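Local atomic coordinates of thiamin pyrophosphokinase family protein (Enterococcus faecalis, PDB entry 3MEL), a protein that probably transfers diphosphate from ATP to thiamine to make thiamine diphosphate, with magnesium as a cofactor. Residues 2-11 with 91-102; 43-51 with 64-75. All blocks are in the same frame, centred on the assembly; numbering follows the deposited sequence.

In the fold
Both contacts pair parallel strands of one mixed sheet. Contact 1 joins 3-7 to 95-99 in its interior, with its centre about 7 Å from that of the chain; contact 2 joins 45-48 to 68-70, the outermost strand on that side within the chain, about 19 Å out. Strand 26-29 stands between them, bonded to 3-7 and to 45-48, and the centres of the two contacts are about 15 Å apart. Contact 1 is mainly aliphatic, with a long salt bridge at its start and a glycine-containing loop at its end. Contact 2 pairs strands of similar chemistry but finishes in acidic residues and a lysine at the magnesium and thiamine diphosphate site. In sequence, contact 2 lies within the loop that contact 1 closes.

Contact 1. Residues 2-11 with 91-102; sequences SRVLLVAGGN and FPQAEMTIIGAT
Leu6 N and Thr97 O form the straightest of six backbone hydrogen bonds (2.8 Å, 174° at the hydrogen) that join 2-8 to 95-99 in parallel register, the strand axes 22° apart. Bonds from Glu95 N to Ser2 O, Thr97 N to Val4 O and Ile99 N to Leu6 O alternate with those from Val4 N to Glu95 O, Leu6 N to Thr97 O and Ala8 N to Ile99 O. Past the strands, Gly10 N reaches Gly100 O at 2.8 Å, but its bent approach makes this bond weak.

Apolar contacts occur on both faces. On that of Val4 and Leu6, Val4 CG2 is 3.5 Å from Ala94 CB and also meets Phe91 CB, while the selenium of Met96 (a selenomethionine) lies 3.8 Å from Val4 CB. The Met96 chain bends at chi2 (-83°), laying SE alongside Val4; Leu84 and Leu88 of helix 79-90 also touch this side chain. On the other face, Leu5 CD1 meets Thr97 CG2 at 3.9 Å, and Val7 and Ile99 run side by side, with Trp15 touching both.

Charge enters only at the start of the strands. Arg3 and Glu95 point the same way, and Glu95 OE1 lies at the guanidinium edge, in its plane, in a long salt bridge of 3.9 Å to Arg3 NE.

At the other end the side chains of Ala8 and Ile98 come about 5 Å from thiamine diphosphate and about 4 Å from that of its ligand Thr80, respectively.

The contact thus rests on regular backbone bonding in the parallel part of the mixed sheet, with aliphatic side chains on both faces; the Arg3-Glu95 attraction is probably weak, and Glu95 has its stronger partner in Arg129.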
loop_
_atom_site.group_PDB
_atom_site.type_symbol
_atom_site.label_atom_id
_atom_site.label_comp_id
_atom_site.label_asym_id
_atom_site.label_seq_id
_atom_site.Cartn_x
_atom_site.Cartn_y
_atom_site.Cartn_z
ATOM N N SER A 2 10.284 -13.469 22.568
ATOM C CA SER A 2 11.379 -12.668 22.028
ATOM C C SER A 2 10.863 -11.706 20.975
ATOM O O SER A 2 9.973 -12.042 20.221
ATOM C CB SER A 2 12.448 -13.584 21.432
ATOM O OG SER A 2 11.842 -14.699 20.802
ATOM N N ARG A 3 11.408 -10.503 20.924
ATOM C CA ARG A 3 11.042 -9.598 19.855
ATOM C C ARG A 3 12.270 -9.069 19.145
ATOM O O ARG A 3 13.297 -8.825 19.780
ATOM C CB ARG A 3 10.231 -8.442 20.406
ATOM C CG ARG A 3 8.959 -8.889 21.054
ATOM C CD ARG A 3 8.161 -7.696 21.509
ATOM N NE ARG A 3 6.986 -8.119 22.257
ATOM C CZ ARG A 3 6.926 -8.167 23.581
ATOM N NH1 ARG A 3 7.978 -7.802 24.307
ATOM N NH2 ARG A 3 5.812 -8.570 24.175
ATOM N N VAL A 4 12.179 -8.901 17.830
ATOM C CA VAL A 4 13.279 -8.299 17.102
ATOM C C VAL A 4 12.778 -7.080 16.380
ATOM O O VAL A 4 11.685 -7.097 15.845
ATOM C CB VAL A 4 13.873 -9.261 16.090
ATOM C CG1 VAL A 4 15.066 -8.615 15.405
ATOM C CG2 VAL A 4 14.262 -10.583 16.765
ATOM N N LEU A 5 13.567 -6.015 16.367
ATOM C CA LEU A 5 13.163 -4.780 15.694
ATOM C C LEU A 5 14.021 -4.467 14.468
ATOM O O LEU A 5 15.232 -4.368 14.592
ATOM C CB LEU A 5 13.258 -3.605 16.656
ATOM C CG LEU A 5 12.890 -2.271 16.022
ATOM C CD1 LEU A 5 11.390 -2.190 15.837
ATOM C CD2 LEU A 5 13.365 -1.126 16.869
ATOM N N LEU A 6 13.397 -4.293 13.297
ATOM C CA LEU A 6 14.136 -4.006 12.052
ATOM C C LEU A 6 13.872 -2.591 11.537
ATOM O O LEU A 6 12.752 -2.126 11.591
ATOM C CB LEU A 6 13.806 -5.037 10.971
ATOM C CG LEU A 6 14.026 -6.507 11.334
ATOM C CD1 LEU A 6 12.883 -6.985 12.219
ATOM C CD2 LEU A 6 14.149 -7.389 10.110
ATOM N N VAL A 7 14.899 -1.906 11.040
ATOM C CA VAL A 7 14.753 -0.499 10.653
ATOM C C VAL A 7 15.180 -0.195 9.202
ATOM O O VAL A 7 16.361 -0.130 8.882
ATOM C CB VAL A 7 15.516 0.421 11.627
ATOM C CG1 VAL A 7 15.201 1.865 11.354
ATOM C CG2 VAL A 7 15.180 0.056 13.076
ATOM N N ALA A 8 14.199 -0.034 8.320
ATOM C CA ALA A 8 14.448 0.423 6.965
ATOM C C ALA A 8 14.790 1.909 6.979
ATOM O O ALA A 8 14.883 2.525 8.041
ATOM C CB ALA A 8 13.250 0.171 6.101
ATOM N N GLY A 9 14.968 2.478 5.793
ATOM C CA GLY A 9 15.550 3.800 5.663
ATOM C C GLY A 9 14.554 4.933 5.687
ATOM O O GLY A 9 14.888 6.078 5.386
ATOM N N GLY A 10 13.323 4.613 6.057
ATOM C CA GLY A 10 12.268 5.601 6.086
ATOM C C GLY A 10 12.645 6.746 6.989
ATOM O O GLY A 10 13.564 6.627 7.790
ATOM N N ASN A 11 11.951 7.866 6.848
ATOM C CA ASN A 11 12.103 8.941 7.808
ATOM C C ASN A 11 11.555 8.468 9.152
ATOM O O ASN A 11 10.423 7.965 9.226
ATOM C CB ASN A 11 11.385 10.211 7.338
ATOM C CG ASN A 11 11.423 11.325 8.382
ATOM O OD1 ASN A 11 12.083 11.204 9.415
ATOM N ND2 ASN A 11 10.718 12.419 8.111
ATOM N N PHE A 91 16.934 -15.741 15.145
ATOM C CA PHE A 91 15.859 -15.700 16.149
ATOM C C PHE A 91 14.589 -16.319 15.600
ATOM O O PHE A 91 13.589 -15.643 15.442
ATOM C CB PHE A 91 15.567 -14.262 16.560
ATOM C CG PHE A 91 16.704 -13.593 17.288
ATOM C CD1 PHE A 91 16.645 -13.391 18.659
ATOM C CD2 PHE A 91 17.838 -13.181 16.605
ATOM C CE1 PHE A 91 17.697 -12.783 19.329
ATOM C CE2 PHE A 91 18.874 -12.574 17.264
ATOM C CZ PHE A 91 18.807 -12.372 18.628
ATOM N N PRO A 92 14.609 -17.625 15.329
ATOM C CA PRO A 92 13.550 -18.153 14.464
ATOM C C PRO A 92 12.137 -18.088 15.065
ATOM O O PRO A 92 11.165 -18.405 14.385
ATOM C CB PRO A 92 13.970 -19.614 14.233
ATOM C CG PRO A 92 15.332 -19.760 14.846
ATOM C CD PRO A 92 15.481 -18.685 15.854
ATOM N N GLN A 93 12.005 -17.697 16.319
ATOM C CA GLN A 93 10.681 -17.729 16.933
ATOM C C GLN A 93 10.253 -16.358 17.382
ATOM O O GLN A 93 9.182 -16.186 17.943
ATOM C CB GLN A 93 10.648 -18.682 18.119
ATOM C CG GLN A 93 10.983 -20.127 17.795
ATOM C CD GLN A 93 10.780 -20.994 19.018
ATOM O OE1 GLN A 93 11.604 -20.997 19.946
ATOM N NE2 GLN A 93 9.657 -21.709 19.051
ATOM N N ALA A 94 11.096 -15.379 17.106
ATOM C CA ALA A 94 10.872 -14.022 17.569
ATOM C C ALA A 94 9.905 -13.282 16.666
ATOM O O ALA A 94 9.829 -13.541 15.458
ATOM C CB ALA A 94 12.195 -13.267 17.655
ATOM N N GLU A 95 9.190 -12.341 17.274
ATOM C CA GLU A 95 8.221 -11.523 16.588
ATOM C C GLU A 95 8.868 -10.330 15.901
ATOM O O GLU A 95 9.207 -9.345 16.546
ATOM C CB GLU A 95 7.204 -11.032 17.593
ATOM C CG GLU A 95 6.125 -10.185 16.990
ATOM C CD GLU A 95 5.587 -9.202 17.977
ATOM O OE1 GLU A 95 6.361 -8.320 18.408
ATOM O OE2 GLU A 95 4.398 -9.316 18.318
HETATM N N MSE A 96 8.991 -10.414 14.579
HETATM C CA MSE A 96 9.666 -9.401 13.773
HETATM C C MSE A 96 8.853 -8.146 13.501
HETATM O O MSE A 96 7.832 -8.175 12.831
HETATM C CB MSE A 96 10.064 -10.033 12.460
HETATM C CG MSE A 96 10.715 -11.375 12.665
HETATM SE SE MSE A 96 12.615 -11.174 13.099
HETATM C CE MSE A 96 12.908 -12.942 13.837
ATOM N N THR A 97 9.334 -7.030 14.009
ATOM C CA THR A 97 8.670 -5.758 13.820
ATOM C C THR A 97 9.477 -4.936 12.842
ATOM O O THR A 97 10.643 -4.628 13.083
ATOM C CB THR A 97 8.555 -4.996 15.154
ATOM O OG1 THR A 97 7.813 -5.785 16.092
ATOM C CG2 THR A 97 7.880 -3.657 14.960
ATOM N N ILE A 98 8.861 -4.584 11.727
ATOM C CA ILE A 98 9.566 -3.820 10.718
ATOM C C ILE A 98 9.075 -2.398 10.675
ATOM O O ILE A 98 7.950 -2.141 10.281
ATOM C CB ILE A 98 9.417 -4.448 9.330
ATOM C CG1 ILE A 98 9.902 -5.897 9.351
ATOM C CG2 ILE A 98 10.198 -3.649 8.298
ATOM C CD1 ILE A 98 9.927 -6.534 7.965
ATOM N N ILE A 99 9.917 -1.465 11.081
ATOM C CA ILE A 99 9.570 -0.065 10.947
ATOM C C ILE A 99 10.469 0.641 9.921
ATOM O O ILE A 99 11.526 0.129 9.547
ATOM C CB ILE A 99 9.626 0.666 12.294
ATOM C CG1 ILE A 99 11.077 0.852 12.744
ATOM C CG2 ILE A 99 8.797 -0.087 13.331
ATOM C CD1 ILE A 99 11.261 1.839 13.866
ATOM N N GLY A 100 10.021 1.805 9.453
ATOM C CA GLY A 100 10.797 2.640 8.566
ATOM C C GLY A 100 10.658 2.196 7.144
ATOM O O GLY A 100 11.395 2.664 6.284
ATOM N N ALA A 101 9.741 1.267 6.891
ATOM C CA ALA A 101 9.454 0.844 5.520
ATOM C C ALA A 101 8.425 1.803 4.933
ATOM O O ALA A 101 7.360 1.377 4.465
ATOM C CB ALA A 101 8.946 -0.584 5.484
ATOM N N THR A 102 8.775 3.094 4.962
ATOM C CA THR A 102 7.856 4.208 4.707
ATOM C C THR A 102 8.319 5.114 3.548
ATOM O O THR A 102 7.712 6.152 3.268
ATOM C CB THR A 102 7.604 5.070 6.012
ATOM O OG1 THR A 102 8.821 5.684 6.470
ATOM C CG2 THR A 102 7.016 4.216 7.126
#

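Contact 2. Residues 43-51 with 64-75; sequences LQLAVGDFD and TTETLIQAPAEK. With TPP (thiamine diphosphate), chain E.
Ala46 and Ile69 lie at the middle of a parallel backbone ladder between 45-48 and 68-70, whose axes are 4.8 Å apart and only 3° from parallel. Ile69 N donates to Ala46 O at 2.7 Å, and Ala46 N to Thr67 O with 169° at the hydrogen. Thr67 O is gripped twice, because Thr65 OG1 also donates to it from above the carbonyl plane. Towards the C-terminal end, Gly48 N bonds to Ile69 O and Ala71 N to Gly48 O.

Aliphatic groups follow the ladder. Leu45 CD1 comes within 3.6 Å of Thr67 CB and also nears Ile69 CD1; Val47 CG1 lies 4.0 Å from Ile69 CG2, the two side chains running side by side. On the opposite face, Ala46 CB and Phe50 CE2 both approach Leu68 CD1, and Ile69 O sits at the Phe50 ring edge.

Helix 57-64 links the strands in a beta-alpha-beta crossover, its Val61 touching Leu43 and Ala46 on one face of the sheet; Leu82 and Ala83 of helix 79-90 meet Val47 on the other.

Polar side chains take over beyond the strand ends. Lys75 NZ makes a salt bridge to Asp49 OD2 at 3.1 Å, meeting it nearly along its C-O axis. Asp49 OD1 accepts from Asp51 N in an Asx turn, through the lone pair directed away from OD2; with CG between backbone N and carbonyl carbon (chi1 41°), both oxygens are engaged and rotation is probably restrained. Asp49 and Asp30 form the magnesium site; Asp51 also binds magnesium, though not in this chain. Lys75 O lies 3.4 Å from C2 of thiamine diphosphate, a contact without a hydrogen bond; Thr80 OG1 and Asp79 N hydrogen-bond the ligand.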
loop_
_atom_site.group_PDB
_atom_site.type_symbol
_atom_site.label_atom_id
_atom_site.label_comp_id
_atom_site.label_asym_id
_atom_site.label_seq_id
_atom_site.Cartn_x
_atom_site.Cartn_y
_atom_site.Cartn_z
ATOM N N LEU A 43 22.626 -1.221 17.504
ATOM C CA LEU A 43 22.696 -1.730 16.141
ATOM C C LEU A 43 23.467 -3.001 16.275
ATOM O O LEU A 43 24.651 -2.967 16.538
ATOM C CB LEU A 43 23.452 -0.765 15.226
ATOM C CG LEU A 43 23.756 -1.235 13.807
ATOM C CD1 LEU A 43 22.472 -1.540 13.045
ATOM C CD2 LEU A 43 24.600 -0.202 13.068
ATOM N N GLN A 44 22.799 -4.128 16.135
ATOM C CA GLN A 44 23.471 -5.392 16.343
ATOM C C GLN A 44 23.618 -6.188 15.048
ATOM O O GLN A 44 24.439 -7.114 14.970
ATOM C CB GLN A 44 22.747 -6.204 17.412
ATOM C CG GLN A 44 22.753 -5.531 18.765
ATOM C CD GLN A 44 21.688 -6.073 19.663
ATOM O OE1 GLN A 44 21.929 -6.952 20.473
ATOM N NE2 GLN A 44 20.489 -5.576 19.499
ATOM N N LEU A 45 22.816 -5.826 14.047
ATOM C CA LEU A 45 22.868 -6.463 12.727
ATOM C C LEU A 45 22.643 -5.412 11.641
ATOM O O LEU A 45 21.608 -4.749 11.635
ATOM C CB LEU A 45 21.832 -7.584 12.628
ATOM C CG LEU A 45 21.732 -8.414 11.344
ATOM C CD1 LEU A 45 23.024 -9.166 11.066
ATOM C CD2 LEU A 45 20.546 -9.382 11.416
ATOM N N ALA A 46 23.628 -5.230 10.756
ATOM C CA ALA A 46 23.503 -4.264 9.654
ATOM C C ALA A 46 23.394 -4.968 8.292
ATOM O O ALA A 46 24.247 -5.783 7.941
ATOM C CB ALA A 46 24.648 -3.290 9.671
ATOM N N VAL A 47 22.330 -4.676 7.542
ATOM C CA VAL A 47 22.048 -5.399 6.298
ATOM C C VAL A 47 21.719 -4.504 5.100
ATOM O O VAL A 47 21.038 -3.484 5.217
ATOM C CB VAL A 47 20.889 -6.400 6.474
ATOM C CG1 VAL A 47 21.039 -7.539 5.483
ATOM C CG2 VAL A 47 20.878 -6.944 7.866
ATOM N N GLY A 48 22.193 -4.911 3.932
ATOM C CA GLY A 48 21.961 -4.137 2.730
ATOM C C GLY A 48 23.160 -4.103 1.821
ATOM O O GLY A 48 24.099 -4.850 2.014
ATOM N N ASP A 49 23.116 -3.243 0.815
ATOM C CA ASP A 49 24.225 -3.081 -0.109
ATOM C C ASP A 49 24.848 -1.743 0.212
ATOM O O ASP A 49 25.956 -1.425 -0.207
ATOM C CB ASP A 49 23.738 -3.141 -1.554
ATOM C CG ASP A 49 22.430 -2.409 -1.762
ATOM O OD1 ASP A 49 22.405 -1.182 -1.558
ATOM O OD2 ASP A 49 21.425 -3.051 -2.142
ATOM N N PHE A 50 24.103 -0.969 0.986
ATOM C CA PHE A 50 24.589 0.272 1.564
ATOM C C PHE A 50 25.003 1.281 0.513
ATOM O O PHE A 50 25.809 2.160 0.790
ATOM C CB PHE A 50 25.731 -0.001 2.564
ATOM C CG PHE A 50 25.312 -0.843 3.742
ATOM C CD1 PHE A 50 24.665 -0.279 4.811
ATOM C CD2 PHE A 50 25.549 -2.201 3.760
ATOM C CE1 PHE A 50 24.272 -1.045 5.879
ATOM C CE2 PHE A 50 25.151 -2.974 4.832
ATOM C CZ PHE A 50 24.511 -2.393 5.886
ATOM N N ASP A 51 24.430 1.164 -0.682
ATOM C CA ASP A 51 24.733 2.099 -1.763
ATOM C C ASP A 51 24.152 3.480 -1.480
ATOM O O ASP A 51 24.606 4.489 -2.016
ATOM C CB ASP A 51 24.284 1.557 -3.141
ATOM C CG ASP A 51 22.760 1.321 -3.243
ATOM O OD1 ASP A 51 21.991 1.702 -2.313
ATOM O OD2 ASP A 51 22.337 0.749 -4.280
ATOM N N THR A 64 30.509 0.246 14.413
ATOM C CA THR A 64 29.446 0.157 15.395
ATOM C C THR A 64 28.627 -1.145 15.402
ATOM O O THR A 64 28.429 -1.727 16.445
ATOM C CB THR A 64 28.509 1.350 15.270
ATOM O OG1 THR A 64 29.267 2.555 15.435
ATOM C CG2 THR A 64 27.435 1.270 16.316
ATOM N N THR A 65 28.129 -1.607 14.265
ATOM C CA THR A 65 27.337 -2.835 14.288
ATOM C C THR A 65 28.148 -3.935 14.951
ATOM O O THR A 65 29.347 -3.781 15.165
ATOM C CB THR A 65 26.972 -3.308 12.867
ATOM O OG1 THR A 65 26.129 -4.461 12.945
ATOM C CG2 THR A 65 28.222 -3.658 12.084
ATOM N N GLU A 66 27.515 -5.056 15.267
ATOM C CA GLU A 66 28.290 -6.210 15.701
ATOM C C GLU A 66 28.247 -7.373 14.723
ATOM O O GLU A 66 29.090 -8.260 14.794
ATOM C CB GLU A 66 27.930 -6.653 17.122
ATOM C CG GLU A 66 26.486 -7.031 17.363
ATOM C CD GLU A 66 26.219 -7.328 18.837
ATOM O OE1 GLU A 66 26.713 -6.565 19.701
ATOM O OE2 GLU A 66 25.515 -8.325 19.132
ATOM N N THR A 67 27.262 -7.376 13.827
ATOM C CA THR A 67 27.281 -8.244 12.649
ATOM C C THR A 67 26.970 -7.422 11.419
ATOM O O THR A 67 25.945 -6.727 11.361
ATOM C CB THR A 67 26.261 -9.378 12.707
ATOM O OG1 THR A 67 26.415 -10.089 13.929
ATOM C CG2 THR A 67 26.487 -10.349 11.579
ATOM N N LEU A 68 27.862 -7.500 10.436
ATOM C CA LEU A 68 27.660 -6.818 9.166
ATOM C C LEU A 68 27.304 -7.828 8.083
ATOM O O LEU A 68 28.066 -8.763 7.812
ATOM C CB LEU A 68 28.929 -6.065 8.766
ATOM C CG LEU A 68 28.886 -5.258 7.476
ATOM C CD1 LEU A 68 27.787 -4.215 7.561
ATOM C CD2 LEU A 68 30.233 -4.617 7.217
ATOM N N ILE A 69 26.136 -7.655 7.472
ATOM C CA ILE A 69 25.846 -8.356 6.224
ATOM C C ILE A 69 25.762 -7.382 5.053
ATOM O O ILE A 69 24.750 -6.734 4.833
ATOM C CB ILE A 69 24.586 -9.198 6.329
ATOM C CG1 ILE A 69 24.794 -10.276 7.385
ATOM C CG2 ILE A 69 24.281 -9.818 4.996
ATOM C CD1 ILE A 69 23.684 -11.244 7.481
ATOM N N GLN A 70 26.864 -7.244 4.336
ATOM C CA GLN A 70 26.912 -6.414 3.137
ATOM C C GLN A 70 26.663 -7.279 1.899
ATOM O O GLN A 70 27.373 -8.251 1.658
ATOM C CB GLN A 70 28.267 -5.711 3.063
ATOM C CG GLN A 70 28.604 -5.051 1.741
ATOM C CD GLN A 70 30.101 -5.121 1.466
ATOM O OE1 GLN A 70 30.559 -5.954 0.674
ATOM N NE2 GLN A 70 30.876 -4.282 2.156
ATOM N N ALA A 71 25.634 -6.946 1.137
ATOM C CA ALA A 71 25.225 -7.758 -0.008
ATOM C C ALA A 71 25.313 -6.948 -1.305
ATOM O O ALA A 71 25.363 -5.726 -1.256
ATOM C CB ALA A 71 23.809 -8.280 0.204
ATOM N N PRO A 72 25.334 -7.634 -2.461
ATOM C CA PRO A 72 25.487 -7.028 -3.799
ATOM C C PRO A 72 24.333 -6.100 -4.145
ATOM O O PRO A 72 23.197 -6.476 -3.887
ATOM C CB PRO A 72 25.452 -8.237 -4.739
ATOM C CG PRO A 72 25.786 -9.415 -3.885
ATOM C CD PRO A 72 25.255 -9.102 -2.524
ATOM N N ALA A 73 24.594 -4.923 -4.707
ATOM C CA ALA A 73 23.500 -4.028 -5.124
ATOM C C ALA A 73 22.569 -4.725 -6.116
ATOM O O ALA A 73 21.386 -4.394 -6.222
ATOM C CB ALA A 73 24.047 -2.761 -5.737
ATOM N N GLU A 74 23.133 -5.698 -6.833
ATOM C CA GLU A 74 22.426 -6.484 -7.823
ATOM C C GLU A 74 22.001 -7.798 -7.215
ATOM O O GLU A 74 22.784 -8.740 -7.166
ATOM C CB GLU A 74 23.367 -6.787 -8.992
ATOM C CG GLU A 74 22.682 -7.201 -10.302
ATOM C CD GLU A 74 22.301 -5.995 -11.146
ATOM O OE1 GLU A 74 22.150 -4.897 -10.555
ATOM O OE2 GLU A 74 22.163 -6.139 -12.394
ATOM N N LYS A 75 20.763 -7.866 -6.749
ATOM C CA LYS A 75 20.197 -9.128 -6.285
ATOM C C LYS A 75 18.706 -9.201 -6.589
ATOM O O LYS A 75 18.092 -8.183 -6.907
ATOM C CB LYS A 75 20.431 -9.313 -4.777
ATOM C CG LYS A 75 20.703 -8.029 -4.025
ATOM C CD LYS A 75 20.241 -8.089 -2.570
ATOM C CE LYS A 75 20.432 -6.745 -1.864
ATOM N NZ LYS A 75 19.802 -5.616 -2.606
HETATM N "N1'" TPP E . 12.176 -7.538 -11.709
HETATM C "C2'" TPP E . 12.853 -8.783 -12.137
HETATM C CM2 TPP E . 11.853 -9.865 -12.590
HETATM N "N3'" TPP E . 13.896 -9.213 -11.199
HETATM C "C4'" TPP E . 14.850 -8.179 -10.731
HETATM N "N4'" TPP E . 15.785 -8.762 -9.760
HETATM C "C5'" TPP E . 14.029 -6.979 -10.128
HETATM C "C6'" TPP E . 13.082 -6.492 -11.236
HETATM C "C7'" TPP E . 14.972 -5.852 -9.616
HETATM N N3 TPP E . 15.673 -6.242 -8.352
HETATM C C2 TPP E . 14.939 -7.135 -7.444
HETATM S S1 TPP E . 14.736 -6.250 -5.870
HETATM C C5 TPP E . 15.846 -4.855 -6.271
HETATM C C4 TPP E . 16.489 -5.182 -7.632
HETATM C CM4 TPP E . 16.709 -3.924 -8.467
HETATM C C6 TPP E . 16.790 -4.371 -5.169
HETATM C C7 TPP E . 16.226 -3.158 -4.407
HETATM O O7 TPP E . 16.581 -3.294 -3.041
HETATM P PA TPP E . 16.551 -2.143 -1.941
HETATM O O1A TPP E . 15.497 -1.204 -2.647
HETATM O O2A TPP E . 17.804 -1.636 -1.362
HETATM O O3A TPP E . 15.879 -2.477 -0.538
HETATM P PB TPP E . 14.977 -1.696 0.498
HETATM O O1B TPP E . 14.334 -2.781 1.432
HETATM O O2B TPP E . 16.016 -1.132 1.551
HETATM O O3B TPP E . 14.200 -0.541 0.008
#